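Local coordinates for protein catechol 1,2-dioxygenase (PDB 5TD3) that probably catalyses the intradiol ring cleavage of catechol with molecular oxygen, giving cis,cis-muconate, at residues G110-T115 with I295-V300; L163-H168 with F239-G244; G230-H235 with D263-T268; A234-F239 with T250-E255. One frame throughout, in Å; residues are numbered along the deposited sequence.

Interaction 1: G110-T115 with I295-V300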
loop_
_atom_site.group_PDB
_atom_site.type_symbol
_atom_site.label_atom_id
_atom_site.label_comp_id
_atom_site.label_asym_id
_atom_site.label_seq_id
_atom_site.Cartn_x
_atom_site.Cartn_y
_atom_site.Cartn_z
ATOM N N GLY A 110 7.932 -15.668 -31.951
ATOM C CA GLY A 110 8.649 -15.017 -33.024
ATOM C C GLY A 110 8.517 -13.508 -33.068
ATOM O O GLY A 110 9.242 -12.869 -33.838
ATOM N N GLY A 111 7.620 -12.916 -32.285
ATOM C CA GLY A 111 7.534 -11.473 -32.271
ATOM C C GLY A 111 8.634 -10.809 -31.479
ATOM O O GLY A 111 9.402 -11.438 -30.750
ATOM N N THR A 112 8.701 -9.488 -31.619
ATOM C CA THR A 112 9.578 -8.708 -30.764
ATOM C C THR A 112 9.195 -8.973 -29.313
ATOM O O THR A 112 8.003 -8.961 -28.989
ATOM C CB THR A 112 9.438 -7.226 -31.083
ATOM O OG1 THR A 112 9.847 -6.995 -32.431
ATOM C CG2 THR A 112 10.292 -6.390 -30.125
ATOM N N PRO A 113 10.147 -9.254 -28.428
ATOM C CA PRO A 113 9.777 -9.562 -27.045
ATOM C C PRO A 113 9.138 -8.355 -26.371
ATOM O O PRO A 113 9.535 -7.209 -26.595
ATOM C CB PRO A 113 11.114 -9.928 -26.392
ATOM C CG PRO A 113 11.968 -10.423 -27.526
ATOM C CD PRO A 113 11.568 -9.546 -28.702
ATOM N N ARG A 114 8.130 -8.617 -25.549
ATOM C CA ARG A 114 7.592 -7.552 -24.713
ATOM C C ARG A 114 8.581 -7.215 -23.609
ATOM O O ARG A 114 9.443 -8.024 -23.266
ATOM C CB ARG A 114 6.272 -7.986 -24.075
ATOM C CG ARG A 114 6.401 -9.291 -23.256
ATOM C CD ARG A 114 5.155 -9.577 -22.431
ATOM N NE ARG A 114 3.924 -9.526 -23.226
ATOM C CZ ARG A 114 3.438 -10.559 -23.912
ATOM N NH1 ARG A 114 4.095 -11.715 -23.920
ATOM N NH2 ARG A 114 2.314 -10.427 -24.611
ATOM N N THR A 115 8.462 -6.008 -23.049
ATOM C CA THR A 115 9.018 -5.768 -21.715
ATOM C C THR A 115 8.177 -4.702 -21.027
ATOM O O THR A 115 7.146 -4.272 -21.545
ATOM C CB THR A 115 10.513 -5.424 -21.759
ATOM O OG1 THR A 115 11.079 -5.589 -20.438
ATOM C CG2 THR A 115 10.722 -4.019 -22.258
ATOM N N ILE A 295 20.461 4.164 -34.530
ATOM C CA ILE A 295 20.009 2.866 -34.052
ATOM C C ILE A 295 18.966 2.330 -35.015
ATOM O O ILE A 295 17.917 2.955 -35.211
ATOM C CB ILE A 295 19.422 2.948 -32.637
ATOM C CG1 ILE A 295 20.503 3.387 -31.646
ATOM C CG2 ILE A 295 18.821 1.604 -32.262
ATOM C CD1 ILE A 295 20.016 3.492 -30.220
ATOM N N THR A 296 19.246 1.177 -35.608
ATOM C CA THR A 296 18.250 0.448 -36.375
ATOM C C THR A 296 17.552 -0.530 -35.441
ATOM O O THR A 296 18.211 -1.327 -34.766
ATOM C CB THR A 296 18.897 -0.297 -37.545
ATOM O OG1 THR A 296 19.667 0.616 -38.346
ATOM C CG2 THR A 296 17.826 -0.942 -38.412
ATOM N N PHE A 297 16.225 -0.472 -35.404
ATOM C CA PHE A 297 15.454 -1.333 -34.510
ATOM C C PHE A 297 14.152 -1.701 -35.197
ATOM O O PHE A 297 13.349 -0.821 -35.511
ATOM C CB PHE A 297 15.185 -0.652 -33.170
ATOM C CG PHE A 297 14.497 -1.539 -32.160
ATOM C CD1 PHE A 297 15.137 -2.655 -31.640
ATOM C CD2 PHE A 297 13.219 -1.234 -31.708
ATOM C CE1 PHE A 297 14.505 -3.464 -30.708
ATOM C CE2 PHE A 297 12.587 -2.033 -30.769
ATOM C CZ PHE A 297 13.228 -3.148 -30.271
ATOM N N ASP A 298 13.964 -2.991 -35.439
ATOM C CA ASP A 298 12.802 -3.506 -36.143
ATOM C C ASP A 298 11.788 -4.067 -35.153
ATOM O O ASP A 298 12.149 -4.577 -34.089
ATOM C CB ASP A 298 13.225 -4.595 -37.136
ATOM C CG ASP A 298 14.131 -4.063 -38.233
ATOM O OD1 ASP A 298 13.957 -2.888 -38.640
ATOM O OD2 ASP A 298 15.019 -4.824 -38.683
ATOM N N PHE A 299 10.509 -3.928 -35.493
ATOM C CA PHE A 299 9.418 -4.515 -34.726
ATOM C C PHE A 299 8.793 -5.658 -35.511
ATOM O O PHE A 299 8.589 -5.549 -36.722
ATOM C CB PHE A 299 8.324 -3.497 -34.415
ATOM C CG PHE A 299 8.785 -2.338 -33.593
ATOM C CD1 PHE A 299 8.851 -2.433 -32.212
ATOM C CD2 PHE A 299 9.139 -1.145 -34.204
ATOM C CE1 PHE A 299 9.269 -1.352 -31.451
ATOM C CE2 PHE A 299 9.556 -0.054 -33.454
ATOM C CZ PHE A 299 9.622 -0.159 -32.071
ATOM N N VAL A 300 8.499 -6.755 -34.822
ATOM C CA VAL A 300 7.725 -7.854 -35.384
ATOM C C VAL A 300 6.504 -8.038 -34.501
ATOM O O VAL A 300 6.636 -8.273 -33.292
ATOM C CB VAL A 300 8.541 -9.146 -35.483
ATOM C CG1 VAL A 300 7.661 -10.276 -36.036
ATOM C CG2 VAL A 300 9.752 -8.914 -36.385
HETATM O O HOH W 1 5.828 -8.959 -30.632
HETATM O O HOH W 2 12.494 -7.805 -32.892
#

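Interaction 2: L163-H168 with F239-G244. With EDO (1,2-ethanediol), chain H.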
loop_
_atom_site.group_PDB
_atom_site.type_symbol
_atom_site.label_atom_id
_atom_site.label_comp_id
_atom_site.label_asym_id
_atom_site.label_seq_id
_atom_site.Cartn_x
_atom_site.Cartn_y
_atom_site.Cartn_z
ATOM N N LEU A 163 0.999 2.223 -35.632
ATOM C CA LEU A 163 1.262 3.404 -34.814
ATOM C C LEU A 163 2.391 3.086 -33.841
ATOM O O LEU A 163 2.199 2.330 -32.890
ATOM C CB LEU A 163 0.003 3.832 -34.070
ATOM C CG LEU A 163 0.193 5.098 -33.230
ATOM C CD1 LEU A 163 0.442 6.296 -34.120
ATOM C CD2 LEU A 163 -0.983 5.341 -32.296
ATOM N N VAL A 164 3.565 3.651 -34.084
ATOM C CA VAL A 164 4.743 3.404 -33.264
ATOM C C VAL A 164 4.898 4.600 -32.342
ATOM O O VAL A 164 5.152 5.718 -32.804
ATOM C CB VAL A 164 5.996 3.186 -34.125
ATOM C CG1 VAL A 164 7.208 3.003 -33.232
ATOM C CG2 VAL A 164 5.825 1.962 -35.028
ATOM N N GLU A 165 4.735 4.379 -31.039
ATOM C CA GLU A 165 4.826 5.437 -30.046
ATOM C C GLU A 165 6.120 5.301 -29.257
ATOM O O GLU A 165 6.537 4.192 -28.926
ATOM C CB GLU A 165 3.645 5.389 -29.080
ATOM C CG GLU A 165 2.284 5.518 -29.698
ATOM C CD GLU A 165 1.211 5.430 -28.641
ATOM O OE1 GLU A 165 1.173 6.328 -27.795
ATOM O OE2 GLU A 165 0.406 4.475 -28.651
ATOM N N CYS A 166 6.736 6.432 -28.958
ATOM C CA CYS A 166 8.053 6.486 -28.341
ATOM C C CYS A 166 8.008 7.445 -27.162
ATOM O O CYS A 166 7.437 8.533 -27.276
ATOM C CB CYS A 166 9.084 6.988 -29.363
ATOM S SG CYS A 166 10.792 7.026 -28.808
ATOM N N TRP A 167 8.619 7.067 -26.039
ATOM C CA TRP A 167 8.882 8.067 -25.006
ATOM C C TRP A 167 10.154 7.687 -24.266
ATOM O O TRP A 167 10.472 6.507 -24.119
ATOM C CB TRP A 167 7.701 8.238 -24.021
ATOM C CG TRP A 167 7.316 7.034 -23.143
ATOM C CD1 TRP A 167 7.531 6.893 -21.799
ATOM C CD2 TRP A 167 6.578 5.867 -23.548
ATOM N NE1 TRP A 167 7.001 5.703 -21.352
ATOM C CE2 TRP A 167 6.410 5.057 -22.407
ATOM C CE3 TRP A 167 6.058 5.423 -24.776
ATOM C CZ2 TRP A 167 5.753 3.828 -22.448
ATOM C CZ3 TRP A 167 5.397 4.206 -24.819
ATOM C CH2 TRP A 167 5.249 3.419 -23.664
ATOM N N HIS A 168 10.899 8.703 -23.833
ATOM C CA HIS A 168 12.153 8.459 -23.132
ATOM C C HIS A 168 12.563 9.723 -22.387
ATOM O O HIS A 168 11.945 10.786 -22.522
ATOM C CB HIS A 168 13.257 7.996 -24.098
ATOM C CG HIS A 168 13.688 9.050 -25.067
ATOM N ND1 HIS A 168 14.583 10.047 -24.738
ATOM C CD2 HIS A 168 13.326 9.273 -26.351
ATOM C CE1 HIS A 168 14.765 10.831 -25.787
ATOM N NE2 HIS A 168 14.015 10.384 -26.780
ATOM N N PHE A 239 5.252 1.712 -27.597
ATOM C CA PHE A 239 4.018 1.003 -27.895
ATOM C C PHE A 239 3.954 0.857 -29.403
ATOM O O PHE A 239 4.296 1.798 -30.124
ATOM C CB PHE A 239 2.763 1.788 -27.477
ATOM C CG PHE A 239 2.404 1.717 -26.020
ATOM C CD1 PHE A 239 2.628 0.585 -25.271
ATOM C CD2 PHE A 239 1.774 2.807 -25.424
ATOM C CE1 PHE A 239 2.261 0.551 -23.922
ATOM C CE2 PHE A 239 1.414 2.782 -24.089
ATOM C CZ PHE A 239 1.665 1.646 -23.342
ATOM N N VAL A 240 3.469 -0.285 -29.894
ATOM C CA VAL A 240 3.095 -0.395 -31.299
ATOM C C VAL A 240 1.685 -0.965 -31.390
ATOM O O VAL A 240 1.424 -2.070 -30.900
ATOM C CB VAL A 240 4.072 -1.260 -32.110
ATOM C CG1 VAL A 240 3.684 -1.199 -33.586
ATOM C CG2 VAL A 240 5.502 -0.780 -31.909
ATOM N N THR A 241 0.790 -0.231 -32.050
ATOM C CA THR A 241 -0.606 -0.612 -32.206
ATOM C C THR A 241 -0.924 -0.732 -33.692
ATOM O O THR A 241 -0.509 0.115 -34.487
ATOM C CB THR A 241 -1.533 0.428 -31.544
ATOM O OG1 THR A 241 -1.188 0.583 -30.157
ATOM C CG2 THR A 241 -2.988 0.003 -31.650
ATOM N N SER A 242 -1.662 -1.777 -34.062
ATOM C CA SER A 242 -1.997 -2.019 -35.462
ATOM C C SER A 242 -3.268 -2.850 -35.523
ATOM O O SER A 242 -3.373 -3.861 -34.824
ATOM C CB SER A 242 -0.844 -2.736 -36.184
ATOM O OG SER A 242 -1.208 -3.163 -37.494
ATOM N N ASP A 243 -4.234 -2.409 -36.331
ATOM C CA ASP A 243 -5.426 -3.206 -36.583
ATOM C C ASP A 243 -5.033 -4.628 -36.954
ATOM O O ASP A 243 -4.177 -4.841 -37.815
ATOM C CB ASP A 243 -6.253 -2.588 -37.715
ATOM C CG ASP A 243 -6.770 -1.203 -37.383
ATOM O OD1 ASP A 243 -6.698 -0.796 -36.203
ATOM O OD2 ASP A 243 -7.273 -0.527 -38.309
ATOM N N GLY A 244 -5.655 -5.600 -36.299
ATOM C CA GLY A 244 -5.359 -6.987 -36.592
ATOM C C GLY A 244 -4.109 -7.546 -35.945
ATOM O O GLY A 244 -3.799 -8.725 -36.159
HETATM C C1 EDO H . -4.402 -3.000 -29.997
HETATM O O1 EDO H . -4.912 -4.180 -29.362
HETATM C C2 EDO H . -4.088 -3.373 -31.437
HETATM O O2 EDO H . -2.685 -3.299 -31.711
HETATM O O HOH W 3 0.913 2.459 -30.385
#

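Interaction 3: G230-H235 with D263-T268. With ZN (zinc ion), chain C.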
loop_
_atom_site.group_PDB
_atom_site.type_symbol
_atom_site.label_atom_id
_atom_site.label_comp_id
_atom_site.label_asym_id
_atom_site.label_seq_id
_atom_site.Cartn_x
_atom_site.Cartn_y
_atom_site.Cartn_z
ATOM N N GLY A 230 18.384 2.161 -7.000
ATOM C CA GLY A 230 17.123 2.406 -7.682
ATOM C C GLY A 230 17.263 2.967 -9.078
ATOM O O GLY A 230 16.449 3.797 -9.509
ATOM N N ASN A 231 18.252 2.477 -9.821
ATOM C CA ASN A 231 18.607 3.047 -11.115
ATOM C C ASN A 231 18.239 2.127 -12.275
ATOM O O ASN A 231 18.243 0.898 -12.152
ATOM C CB ASN A 231 20.105 3.339 -11.177
ATOM C CG ASN A 231 20.530 4.364 -10.155
ATOM O OD1 ASN A 231 19.899 5.409 -10.018
ATOM N ND2 ASN A 231 21.587 4.061 -9.411
ATOM N N ARG A 232 17.940 2.748 -13.419
ATOM C CA ARG A 232 17.737 2.059 -14.683
ATOM C C ARG A 232 18.818 2.467 -15.678
ATOM O O ARG A 232 19.261 3.619 -15.668
ATOM C CB ARG A 232 16.375 2.401 -15.297
ATOM C CG ARG A 232 15.207 2.202 -14.360
ATOM C CD ARG A 232 13.927 1.953 -15.114
ATOM N NE ARG A 232 13.977 0.700 -15.838
ATOM C CZ ARG A 232 13.218 0.420 -16.884
ATOM N NH1 ARG A 232 12.340 1.311 -17.331
ATOM N NH2 ARG A 232 13.335 -0.752 -17.473
ATOM N N PRO A 233 19.238 1.562 -16.561
ATOM C CA PRO A 233 20.092 1.967 -17.680
ATOM C C PRO A 233 19.303 2.851 -18.638
ATOM O O PRO A 233 18.069 2.883 -18.613
ATOM C CB PRO A 233 20.470 0.633 -18.336
ATOM C CG PRO A 233 19.267 -0.257 -18.033
ATOM C CD PRO A 233 18.873 0.131 -16.634
ATOM N N ALA A 234 20.027 3.583 -19.486
ATOM C CA ALA A 234 19.351 4.377 -20.507
ATOM C C ALA A 234 18.545 3.469 -21.427
ATOM O O ALA A 234 19.000 2.386 -21.815
ATOM C CB ALA A 234 20.357 5.197 -21.319
ATOM N N HIS A 235 17.344 3.916 -21.793
ATOM C CA HIS A 235 16.438 3.081 -22.571
ATOM C C HIS A 235 15.421 3.977 -23.262
ATOM O O HIS A 235 15.302 5.168 -22.970
ATOM C CB HIS A 235 15.724 2.071 -21.673
ATOM C CG HIS A 235 14.939 2.728 -20.582
ATOM N ND1 HIS A 235 15.525 3.205 -19.431
ATOM C CD2 HIS A 235 13.620 3.031 -20.485
ATOM C CE1 HIS A 235 14.602 3.760 -18.665
ATOM N NE2 HIS A 235 13.438 3.663 -19.280
ATOM N N ASP A 263 19.373 -3.432 -14.092
ATOM C CA ASP A 263 18.182 -2.605 -14.007
ATOM C C ASP A 263 17.429 -2.924 -12.723
ATOM O O ASP A 263 17.150 -4.089 -12.433
ATOM C CB ASP A 263 17.317 -2.892 -15.237
ATOM C CG ASP A 263 16.064 -2.047 -15.321
ATOM O OD1 ASP A 263 15.903 -1.053 -14.578
ATOM O OD2 ASP A 263 15.230 -2.385 -16.183
ATOM N N PHE A 264 17.120 -1.894 -11.935
ATOM C CA PHE A 264 16.345 -2.133 -10.718
ATOM C C PHE A 264 14.927 -2.621 -11.012
ATOM O O PHE A 264 14.264 -3.115 -10.095
ATOM C CB PHE A 264 16.322 -0.852 -9.848
ATOM C CG PHE A 264 15.083 0.002 -10.020
ATOM C CD1 PHE A 264 14.982 0.904 -11.069
ATOM C CD2 PHE A 264 14.040 -0.075 -9.105
ATOM C CE1 PHE A 264 13.841 1.688 -11.222
ATOM C CE2 PHE A 264 12.894 0.707 -9.259
ATOM C CZ PHE A 264 12.799 1.579 -10.309
ATOM N N ALA A 265 14.457 -2.519 -12.261
ATOM C CA ALA A 265 13.126 -2.970 -12.653
ATOM C C ALA A 265 13.174 -4.221 -13.517
ATOM O O ALA A 265 12.135 -4.638 -14.047
ATOM C CB ALA A 265 12.364 -1.857 -13.385
ATOM N N TYR A 266 14.364 -4.799 -13.704
ATOM C CA TYR A 266 14.515 -6.146 -14.248
ATOM C C TYR A 266 13.935 -6.290 -15.653
ATOM O O TYR A 266 13.420 -7.352 -16.016
ATOM C CB TYR A 266 13.880 -7.155 -13.299
ATOM C CG TYR A 266 14.475 -7.063 -11.925
ATOM C CD1 TYR A 266 15.769 -7.519 -11.673
ATOM C CD2 TYR A 266 13.766 -6.487 -10.890
ATOM C CE1 TYR A 266 16.325 -7.422 -10.405
ATOM C CE2 TYR A 266 14.307 -6.383 -9.630
ATOM C CZ TYR A 266 15.582 -6.856 -9.397
ATOM O OH TYR A 266 16.126 -6.758 -8.153
ATOM N N ALA A 267 14.066 -5.242 -16.468
ATOM C CA ALA A 267 13.374 -5.177 -17.747
ATOM C C ALA A 267 14.231 -5.535 -18.955
ATOM O O ALA A 267 13.689 -5.636 -20.065
ATOM C CB ALA A 267 12.800 -3.771 -17.958
ATOM N N THR A 268 15.534 -5.734 -18.783
ATOM C CA THR A 268 16.419 -5.910 -19.929
ATOM C C THR A 268 16.231 -7.288 -20.554
ATOM O O THR A 268 16.066 -8.287 -19.851
ATOM C CB THR A 268 17.872 -5.735 -19.488
ATOM O OG1 THR A 268 18.058 -4.392 -19.013
ATOM C CG2 THR A 268 18.822 -5.984 -20.650
HETATM ZN ZN ZN C . 11.639 4.616 -18.872
#

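Interaction 4: A234-F239 with T250-E255. With ZN (zinc ion), chain C.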
loop_
_atom_site.group_PDB
_atom_site.type_symbol
_atom_site.label_atom_id
_atom_site.label_comp_id
_atom_site.label_asym_id
_atom_site.label_seq_id
_atom_site.Cartn_x
_atom_site.Cartn_y
_atom_site.Cartn_z
ATOM N N ALA A 234 20.027 3.583 -19.486
ATOM C CA ALA A 234 19.351 4.377 -20.507
ATOM C C ALA A 234 18.545 3.469 -21.427
ATOM O O ALA A 234 19.000 2.386 -21.815
ATOM C CB ALA A 234 20.357 5.197 -21.319
ATOM N N HIS A 235 17.344 3.916 -21.793
ATOM C CA HIS A 235 16.438 3.081 -22.571
ATOM C C HIS A 235 15.421 3.977 -23.262
ATOM O O HIS A 235 15.302 5.168 -22.970
ATOM C CB HIS A 235 15.724 2.071 -21.673
ATOM C CG HIS A 235 14.939 2.728 -20.582
ATOM N ND1 HIS A 235 15.525 3.205 -19.431
ATOM C CD2 HIS A 235 13.620 3.031 -20.485
ATOM C CE1 HIS A 235 14.602 3.760 -18.665
ATOM N NE2 HIS A 235 13.438 3.663 -19.280
ATOM N N VAL A 236 14.672 3.377 -24.176
ATOM C CA VAL A 236 13.620 4.053 -24.920
ATOM C C VAL A 236 12.411 3.141 -24.899
ATOM O O VAL A 236 12.549 1.938 -25.144
ATOM C CB VAL A 236 14.033 4.345 -26.374
ATOM C CG1 VAL A 236 12.888 5.001 -27.120
ATOM C CG2 VAL A 236 15.275 5.241 -26.425
ATOM N N HIS A 237 11.237 3.700 -24.586
ATOM C CA HIS A 237 9.989 2.940 -24.551
ATOM C C HIS A 237 9.274 2.993 -25.892
ATOM O O HIS A 237 9.314 4.010 -26.596
ATOM C CB HIS A 237 9.001 3.485 -23.512
ATOM C CG HIS A 237 9.495 3.453 -22.100
ATOM N ND1 HIS A 237 9.231 2.404 -21.247
ATOM C CD2 HIS A 237 10.177 4.370 -21.371
ATOM C CE1 HIS A 237 9.772 2.652 -20.065
ATOM N NE2 HIS A 237 10.344 3.844 -20.111
ATOM N N PHE A 238 8.529 1.917 -26.186
ATOM C CA PHE A 238 7.647 1.857 -27.345
ATOM C C PHE A 238 6.323 1.159 -27.038
ATOM O O PHE A 238 6.275 0.142 -26.340
ATOM C CB PHE A 238 8.301 1.120 -28.526
ATOM C CG PHE A 238 9.541 1.772 -29.038
ATOM C CD1 PHE A 238 9.473 2.811 -29.945
ATOM C CD2 PHE A 238 10.788 1.335 -28.620
ATOM C CE1 PHE A 238 10.622 3.407 -30.425
ATOM C CE2 PHE A 238 11.945 1.929 -29.108
ATOM C CZ PHE A 238 11.856 2.965 -30.012
ATOM N N PHE A 239 5.252 1.712 -27.597
ATOM C CA PHE A 239 4.018 1.003 -27.895
ATOM C C PHE A 239 3.954 0.857 -29.403
ATOM O O PHE A 239 4.296 1.798 -30.124
ATOM C CB PHE A 239 2.763 1.788 -27.477
ATOM C CG PHE A 239 2.404 1.717 -26.020
ATOM C CD1 PHE A 239 2.628 0.585 -25.271
ATOM C CD2 PHE A 239 1.774 2.807 -25.424
ATOM C CE1 PHE A 239 2.261 0.551 -23.922
ATOM C CE2 PHE A 239 1.414 2.782 -24.089
ATOM C CZ PHE A 239 1.665 1.646 -23.342
ATOM N N THR A 250 7.098 -2.560 -25.409
ATOM C CA THR A 250 8.493 -2.993 -25.379
ATOM C C THR A 250 9.392 -1.788 -25.127
ATOM O O THR A 250 8.924 -0.669 -24.889
ATOM C CB THR A 250 8.866 -3.742 -26.676
ATOM O OG1 THR A 250 10.131 -4.396 -26.519
ATOM C CG2 THR A 250 8.939 -2.799 -27.889
ATOM N N GLN A 251 10.697 -2.049 -25.158
ATOM C CA GLN A 251 11.711 -1.018 -25.027
ATOM C C GLN A 251 12.970 -1.514 -25.715
ATOM O O GLN A 251 13.056 -2.668 -26.139
ATOM C CB GLN A 251 12.011 -0.706 -23.560
ATOM C CG GLN A 251 13.107 -1.586 -22.968
ATOM C CD GLN A 251 13.427 -1.241 -21.527
ATOM O OE1 GLN A 251 14.495 -1.574 -21.013
ATOM N NE2 GLN A 251 12.501 -0.563 -20.869
ATOM N N PHE A 252 13.958 -0.630 -25.844
ATOM C CA PHE A 252 15.304 -1.164 -26.028
ATOM C C PHE A 252 16.261 -0.384 -25.136
ATOM O O PHE A 252 15.990 0.754 -24.734
ATOM C CB PHE A 252 15.773 -1.224 -27.499
ATOM C CG PHE A 252 15.936 0.102 -28.183
ATOM C CD1 PHE A 252 16.956 0.982 -27.831
ATOM C CD2 PHE A 252 15.120 0.429 -29.253
ATOM C CE1 PHE A 252 17.109 2.190 -28.492
ATOM C CE2 PHE A 252 15.272 1.636 -29.916
ATOM C CZ PHE A 252 16.268 2.513 -29.538
ATOM N N ASN A 253 17.356 -1.034 -24.775
ATOM C CA ASN A 253 18.361 -0.403 -23.941
ATOM C C ASN A 253 19.494 0.124 -24.804
ATOM O O ASN A 253 19.813 -0.435 -25.855
ATOM C CB ASN A 253 18.883 -1.389 -22.900
ATOM C CG ASN A 253 17.868 -1.650 -21.810
ATOM O OD1 ASN A 253 17.791 -0.910 -20.832
ATOM N ND2 ASN A 253 17.055 -2.676 -21.995
ATOM N N ILE A 254 20.105 1.212 -24.346
ATOM C CA ILE A 254 21.223 1.804 -25.067
ATOM C C ILE A 254 22.455 0.945 -24.833
ATOM O O ILE A 254 22.858 0.718 -23.687
ATOM C CB ILE A 254 21.460 3.253 -24.625
ATOM C CG1 ILE A 254 20.185 4.068 -24.848
ATOM C CG2 ILE A 254 22.650 3.852 -25.387
ATOM C CD1 ILE A 254 19.730 4.103 -26.303
ATOM N N GLU A 255 23.039 0.461 -25.926
ATOM C CA GLU A 255 24.219 -0.383 -25.877
ATOM C C GLU A 255 25.318 0.254 -25.034
ATOM O O GLU A 255 25.580 1.456 -25.123
ATOM C CB GLU A 255 24.719 -0.608 -27.305
ATOM C CG GLU A 255 25.816 -1.615 -27.438
ATOM C CD GLU A 255 26.214 -1.806 -28.889
ATOM O OE1 GLU A 255 26.507 -0.790 -29.566
ATOM O OE2 GLU A 255 26.193 -2.963 -29.361
HETATM ZN ZN ZN C . 11.639 4.616 -18.872
HETATM O O HOH W 4 20.911 0.528 -21.504
HETATM O O HOH W 5 7.773 0.167 -22.435
#

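Interaction 1: G110-T115 with I295-V300
The ring of Phe-297 receives Thr-112 obliquely: methyl CG2 of Thr-112 lies 4.4 Å from CZ of Phe-297, over neither a clear face nor an edge. Outside the pair of segments, Phe-297 meets Phe-252 edge-to-face, and the ring of Phe-299 does the same with Phe-238 while also touching Tyr-201. These two rings therefore belong to the buried interior, and the residues between and after them provide the polar part of the contact.

That part is a two-bond clasp between Thr-112 and Val-300. The amide N of Thr-112 donates to O of Val-300 over 2.9 Å (163° at the hydrogen), and N of Val-300 donates to OG1 of Thr-112 over 2.8 Å (164°). With chi1 at -62°, OG1 sits beside the threonine's own backbone N, which lets one residue offer a donor and an acceptor to the same strand residue. A side-chain oxygen thus takes the place a backbone carbonyl would have in a regular ladder. Water 1 reinforces the clasp by donating to O of Thr-112 (2.7 Å) and to O of Val-300 (2.9 Å), so the valine carbonyl accepts twice. Water 2 lies 2.8 Å from OG1 of Thr-112 and donates weakly to O of Asp-298. CG1 of Val-300 packs 3.7 Å from O of Gly-110.

The arrangement is that of an irregular linker, running from helix 91-105 toward strand 122-123, fastened to the end of strand 292-300 in one sheet of the beta sandwich that forms the core of intradiol dioxygenases.

Interaction 2: L163-H168 with F239-G244
Trp-167 carries its CG between its backbone N and carbonyl carbon (chi1 64°), which swings the indole along the strand toward Phe-239, whose own CG lies beside its backbone N. The result is an inclined edge-to-face pair, the indole edge directed at the Phe-239 face with the planes at 56°: CH2 of Trp-167 stands over the centre of the phenylalanine ring, 3.9 Å from CE2 of Phe-239. Carboxylate oxygen OE2 of Glu-165 approaches the same residue obliquely, 3.8 Å from CB of Phe-239. Tyr-121 completes the cluster, hydrogen-bonded to OE1 of Glu-165 and edge-to-face with both aromatic rings, and Trp-167 also stacks on the zinc ligand His-237.

Beneath these groups lies an antiparallel ladder, its strand axes at 166°, between two inner strands of one sheet of the catalytic beta sandwich. Glu-165 N reaches Phe-239 O at 2.8 Å, and Leu-163 N reaches Thr-241 O at 2.8 Å; both bonds are nearly straight, and both pairs are closed by return bonds. Val-164 and Val-240 form the non-hydrogen-bonded pair between them, their side chains parallel on the opposite face, with Val-164 CG2 4.1 Å from Val-240 CG1.

Water 3 donates to O of Leu-163 and to OE2 of Glu-165 and accepts from OG1 of Thr-241, tying both side chains to the Leu-163 carbonyl. Next along the chain from Thr-241, N of Ser-242 donates to O2 of a 1,2-ethanediol molecule (3.0 Å), probably carried over from crystallisation.

Interaction 3: G230-H235 with D263-T268
Arg-232 grips Asp-263 side-on: NE donates to OD1 of Asp-263 at 2.9 Å and NH2 to OD2 of Asp-263 at 2.8 Å. Both carboxylate oxygens are met on their syn sides, and the two flat groups are only 19° from coplanar, so this paired salt bridge fixes the rotation of the guanidinium. CB of Ala-265 lies over one face of that group, and CB of Ala-267 meets its edge.

The carboxylate is held in turn by its own loop. Ala-265 N donates to OD1 of Asp-263 from above the carboxylate plane, opposite the face used by Arg-232, and Ala-267 N donates to OD2. The first of these bonds makes an Asx turn, wrapped within a type I beta turn from Asp-263 to Tyr-266. Each carboxylate oxygen therefore accepts two bonds.

Next to the salt bridge, Phe-264 N donates to Asn-231 O at 3.0 Å, and the Phe-264 ring takes Gly-230 O over one face and Arg-232 CG at its edge.

His-235 NE2 binds zinc at 2.1 Å, while its ND1 donates to Pro-233 O at 2.7 Å, nearly in the ring plane. CZ of Arg-232 lies over one face of this imidazole, toward its rim, and NH1 of Arg-232 stands 3.7 Å from the zinc, too far for a ligand.

Interaction 4: A234-F239 with T250-E255
Strands 235-239 and 250-253 run antiparallel at 159°, with reciprocal bonds joining Val-236 to Phe-252 (both 3.0 Å, N to O) and Phe-238 to Thr-250; past the strand proper, Ile-254 N adds a further bond to Ala-234 O.

One face carries mostly apolar contacts. CE2 of Phe-238 comes 3.4 Å from CE2 of Phe-252, the rings inclined at 38°. Phe-252 has chi1 at 65°, which carries its ring alongside Val-236, whose CB sits over one face toward the rim. CG2 of Thr-250 touches CB of Phe-238 at 4.0 Å, while OG1 of Thr-250 is bonded to Pro-113 O. Beyond the strand CG1 of Ile-254 packs 3.7 Å from CB of Ala-234.

On the other face His-237 binds zinc through NE2 at 2.0 Å, alongside His-235. Its ND1 donates to water 5 at 2.9 Å in the ring plane, and that water donates to Thr-250 O, which probably helps to set the imidazole's rotation. Gln-251 lays its amide nearly parallel to the His-235 ring, NE2 of Gln-251 3.8 Å from CD2 of His-235.

This edge hairpin, with two histidines and Tyr-175 on zinc, is consistent with the His/Tyr site of intradiol dioxygenases, which normally holds ferric iron and usually has a second tyrosine.

In the fold
Interactions 2 and 4 are adjacent strand pairings in one sheet: they share Phe-239, strand 235-241 serves both, and their centres lie about 13 Å apart. Interaction 3 starts from the same run of residues as interaction 4, about 10 Å between centres, and both reach the zinc; the side chain of Trp-167, in interaction 2, is about 5 Å from the zinc ion. Interaction 1 lies about 10 Å from interaction 4, centre to centre. Its strand packs across the sandwich, Phe-299 CZ 3.6 Å from Phe-238 CG, and its linker reaches the other sheet through Pro-113 O, 2.9 Å from Thr-250 OG1, and interaction 3 through Thr-115 OG1, 2.6 Å from Ala-267 O, both probably hydrogen-bonded.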